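Local atomic coordinates of ABC transporter, substrate binding protein (Aeropyrum pernix, PDB entry 3EAF), a protein that probably captures a small solute outside the cell and delivers it to an ABC transporter for import, and carries a bound magnesium ion. Residues A[300-303]-A[304-307]; A[316-319]-A[320-324]. One frame throughout, in Å; residues are numbered along the deposited sequence.

Contact 1: A[300-303]-A[304-307]; sequences LIKA and IESV
Leu-300 starts the last turn of helix 288-304 and meets Ile-304 one turn on: its O takes the N-H of Ile-304 at 3.0 Å, a nearly straight bond, and its CG touches CD1 of Ile-304 at 4.0 Å. CG1 of Ile-304 stands beside its own backbone N (chi1 -62°), which brings that branch to 3.4 Å from O of Leu-300. Two branched apolar side chains suit this buried face, where Leu-320 also packs on both. Ile-301 repeats the backbone pattern, its O accepting from N of Glu-305 at 2.9 Å. CG2 of Ile-301 lies 3.7 Å from OE2 of Glu-305, whose extended chain runs close to O of Ile-301. In this family of bilobal periplasmic binding proteins, helices pack against the sheet of each lobe; here Ile-301 and Ile-304 both press on Ile-50 of strand 47-56. Lys-302 suits the partly exposed side: its CD comes 4.1 Å from OE1 of Glu-305, while NZ goes on to a hydrogen bond with O of Asp-330. With an alanine in place of Glu-305 the carboxylate would be gone, and CG2 of Ile-301 and CD of Lys-302 would probably lose the side chain that packs beside them. The carbonyl of Lys-302 receives the hydroxyl of Ser-306, OG to O 2.7 Å, a short side chain folding back onto the helix end. Ala-303 ends the segment, small enough for Leu-324 to pack against it. Its O takes N of Ser-306 at 3.0 Å, the donor well above the carbonyl plane, as the chain enters the type I turn from Ile-304 to Val-307.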
loop_
_atom_site.group_PDB
_atom_site.type_symbol
_atom_site.label_atom_id
_atom_site.label_comp_id
_atom_site.label_asym_id
_atom_site.label_seq_id
_atom_site.Cartn_x
_atom_site.Cartn_y
_atom_site.Cartn_z
ATOM N N LEU A 300 -10.761 0.783 10.105
ATOM C CA LEU A 300 -10.981 1.367 11.427
ATOM C C LEU A 300 -12.472 1.389 11.808
ATOM O O LEU A 300 -12.839 1.025 12.932
ATOM C CB LEU A 300 -10.387 2.782 11.494
ATOM C CG LEU A 300 -10.648 3.609 12.751
ATOM C CD1 LEU A 300 -9.968 2.983 13.967
ATOM C CD2 LEU A 300 -10.197 5.048 12.549
ATOM N N ILE A 301 -13.317 1.820 10.875
ATOM C CA ILE A 301 -14.772 1.853 11.076
ATOM C C ILE A 301 -15.304 0.477 11.472
ATOM O O ILE A 301 -16.091 0.354 12.415
ATOM C CB ILE A 301 -15.525 2.336 9.794
ATOM C CG1 ILE A 301 -15.089 3.753 9.385
ATOM C CG2 ILE A 301 -17.045 2.229 9.961
ATOM C CD1 ILE A 301 -15.082 4.774 10.499
ATOM N N LYS A 302 -14.861 -0.554 10.754
ATOM C CA LYS A 302 -15.277 -1.927 11.042
ATOM C C LYS A 302 -14.841 -2.362 12.444
ATOM O O LYS A 302 -15.597 -3.042 13.145
ATOM C CB LYS A 302 -14.783 -2.893 9.953
ATOM C CG LYS A 302 -15.389 -2.632 8.562
ATOM C CD LYS A 302 -16.554 -3.566 8.215
ATOM C CE LYS A 302 -17.009 -3.344 6.784
ATOM N NZ LYS A 302 -17.900 -4.406 6.260
ATOM N N ALA A 303 -13.643 -1.948 12.861
ATOM C CA ALA A 303 -13.161 -2.213 14.223
ATOM C C ALA A 303 -14.083 -1.574 15.274
ATOM O O ALA A 303 -14.476 -2.226 16.233
ATOM C CB ALA A 303 -11.723 -1.722 14.399
ATOM N N ILE A 304 -14.427 -0.303 15.073
ATOM C CA ILE A 304 -15.342 0.427 15.963
ATOM C C ILE A 304 -16.724 -0.233 16.045
ATOM O O ILE A 304 -17.303 -0.343 17.127
ATOM C CB ILE A 304 -15.490 1.917 15.542
ATOM C CG1 ILE A 304 -14.137 2.627 15.634
ATOM C CG2 ILE A 304 -16.550 2.630 16.408
ATOM C CD1 ILE A 304 -14.077 3.924 14.880
ATOM N N GLU A 305 -17.234 -0.675 14.900
ATOM C CA GLU A 305 -18.517 -1.380 14.835
ATOM C C GLU A 305 -18.486 -2.740 15.534
ATOM O O GLU A 305 -19.537 -3.340 15.767
ATOM C CB GLU A 305 -18.964 -1.544 13.383
ATOM C CG GLU A 305 -19.331 -0.242 12.703
ATOM C CD GLU A 305 -19.542 -0.380 11.209
ATOM O OE1 GLU A 305 -18.992 -1.329 10.590
ATOM O OE2 GLU A 305 -20.249 0.480 10.640
ATOM N N SER A 306 -17.279 -3.206 15.867
ATOM C CA SER A 306 -17.049 -4.501 16.509
ATOM C C SER A 306 -16.844 -4.411 18.023
ATOM O O SER A 306 -16.696 -5.444 18.685
ATOM C CB SER A 306 -15.828 -5.191 15.886
ATOM O OG SER A 306 -15.986 -5.344 14.488
ATOM N N VAL A 307 -16.811 -3.194 18.568
ATOM C CA VAL A 307 -16.628 -3.008 20.014
ATOM C C VAL A 307 -17.856 -2.398 20.692
ATOM O O VAL A 307 -18.709 -1.791 20.035
ATOM C CB VAL A 307 -15.355 -2.175 20.367
ATOM C CG1 VAL A 307 -14.108 -2.838 19.814
ATOM C CG2 VAL A 307 -15.461 -0.734 19.879
#

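Contact 2: A[316-319]-A[320-324]; sequences GGEA and LKEAL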
loop_
_atom_site.group_PDB
_atom_site.type_symbol
_atom_site.label_atom_id
_atom_site.label_comp_id
_atom_site.label_asym_id
_atom_site.label_seq_id
_atom_site.Cartn_x
_atom_site.Cartn_y
_atom_site.Cartn_z
ATOM N N GLY A 316 -9.865 2.290 24.704
ATOM C CA GLY A 316 -9.537 3.058 23.502
ATOM C C GLY A 316 -8.890 2.259 22.385
ATOM O O GLY A 316 -9.508 1.353 21.820
ATOM N N GLY A 317 -7.635 2.595 22.084
ATOM C CA GLY A 317 -6.870 1.941 21.013
ATOM C C GLY A 317 -6.696 0.443 21.186
ATOM O O GLY A 317 -6.644 -0.294 20.205
ATOM N N GLU A 318 -6.604 -0.001 22.439
ATOM C CA GLU A 318 -6.499 -1.424 22.767
ATOM C C GLU A 318 -7.776 -2.207 22.448
ATOM O O GLU A 318 -7.705 -3.366 22.043
ATOM C CB GLU A 318 -6.123 -1.603 24.239
ATOM C CG GLU A 318 -5.829 -3.035 24.641
ATOM C CD GLU A 318 -5.286 -3.136 26.049
ATOM O OE1 GLU A 318 -6.021 -2.778 27.000
ATOM O OE2 GLU A 318 -4.123 -3.572 26.203
ATOM N N ALA A 319 -8.937 -1.579 22.636
ATOM C CA ALA A 319 -10.210 -2.194 22.258
ATOM C C ALA A 319 -10.258 -2.376 20.742
ATOM O O ALA A 319 -10.737 -3.395 20.246
ATOM C CB ALA A 319 -11.385 -1.346 22.738
ATOM N N LEU A 320 -9.738 -1.389 20.013
ATOM C CA LEU A 320 -9.684 -1.436 18.548
ATOM C C LEU A 320 -8.718 -2.506 18.038
ATOM O O LEU A 320 -9.055 -3.243 17.107
ATOM C CB LEU A 320 -9.315 -0.061 17.969
ATOM C CG LEU A 320 -10.353 1.060 18.127
ATOM C CD1 LEU A 320 -9.777 2.388 17.675
ATOM C CD2 LEU A 320 -11.641 0.748 17.366
ATOM N N LYS A 321 -7.532 -2.590 18.651
ATOM C CA LYS A 321 -6.548 -3.632 18.302
ATOM C C LYS A 321 -7.123 -5.036 18.451
ATOM O O LYS A 321 -6.965 -5.881 17.572
ATOM C CB LYS A 321 -5.271 -3.528 19.150
ATOM C CG LYS A 321 -4.588 -4.906 19.382
ATOM C CD LYS A 321 -3.195 -4.789 19.919
ATOM C CE LYS A 321 -2.898 -5.835 20.992
ATOM N NZ LYS A 321 -3.004 -7.254 20.561
ATOM N N GLU A 322 -7.781 -5.276 19.579
ATOM C CA GLU A 322 -8.299 -6.596 19.897
ATOM C C GLU A 322 -9.448 -6.996 18.969
ATOM O O GLU A 322 -9.554 -8.160 18.574
ATOM C CB GLU A 322 -8.681 -6.670 21.379
ATOM C CG GLU A 322 -7.448 -6.586 22.299
ATOM C CD GLU A 322 -7.758 -6.738 23.774
ATOM O OE1 GLU A 322 -8.946 -6.900 24.145
ATOM O OE2 GLU A 322 -6.798 -6.688 24.583
ATOM N N ALA A 323 -10.283 -6.020 18.611
ATOM C CA ALA A 323 -11.349 -6.214 17.636
ATOM C C ALA A 323 -10.798 -6.573 16.258
ATOM O O ALA A 323 -11.360 -7.415 15.569
ATOM C CB ALA A 323 -12.228 -4.965 17.548
ATOM N N LEU A 324 -9.703 -5.926 15.854
ATOM C CA LEU A 324 -9.080 -6.225 14.562
ATOM C C LEU A 324 -8.489 -7.645 14.529
ATOM O O LEU A 324 -8.400 -8.261 13.470
ATOM C CB LEU A 324 -8.019 -5.174 14.208
ATOM C CG LEU A 324 -8.544 -3.787 13.802
ATOM C CD1 LEU A 324 -7.449 -2.714 13.934
ATOM C CD2 LEU A 324 -9.136 -3.801 12.392
#
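This is a local contact within one helix, the first turns of helix 317-326 from its N-cap at Gly-316, in the lobe that holds the six-stranded sheet. Gly-316 both closes the preceding helix 309-315 and opens this one. Its positive phi (49°) is easily reached without a side chain, and its O takes the N-H of Leu-320 at 3.3 Å, in the carbonyl plane. CG of Leu-320 lies 3.8 Å from the same O of Gly-316. The regular i to i+4 pattern follows: Gly-317 O with Lys-321 N, Glu-318 O with Glu-322 N, and Ala-319 O with Ala-323 N at 3.1 Å.

On the partly exposed side Glu-318 and Glu-322 lie side by side and point the same way, their carboxylate planes 29° apart. With chi1 at -173°, Glu-318 swings CG to the far side from its backbone N and brings it to 3.8 Å from OE2 of Glu-322. CG of Glu-322 in turn rests 3.2 Å from O of Glu-318. OE2 of Glu-318 and OE2 of Glu-322 are 4.4 Å apart. That closeness would probably be unfavourable without Arg-315, which forms a salt bridge with OE1 of Glu-322 and a long, weak ion pair with OE1 of Glu-318. Lys-321 lays its CB 3.7 Å from O of Gly-317, then carries NZ away to a salt bridge with Glu-325, a magnesium ligand.

The small side chain of Ala-323 leaves room for Val-307, and that of Ala-319 for Asp-311 of helix 309-315. The buried side is apolar, Leu-320 and Leu-324 packing on helix 288-304, while Leu-320, Lys-321 and Leu-324 touch Thr-101 of strand 101-104.

Running from the N terminus, the chain first reaches contact 1, where helix 288-304 ends in a turn, then passes through helix 309-315 to contact 2 at the start of helix 317-326. The two are in series, neither nested nor crossed, and each spans adjoining residues, so neither closes a long loop. They nevertheless touch, with centres about 9 Å apart: Ile-304 CG1 meets Leu-320 CD2 at 3.6 Å, and Val-307 CG1 meets Ala-323 CB at 3.6 Å. This packing joins helix 288-304 and the turn that follows it to helix 317-326, with contact 1 reaching strand 47-56 and contact 2 reaching strand 101-104 of the same sheet.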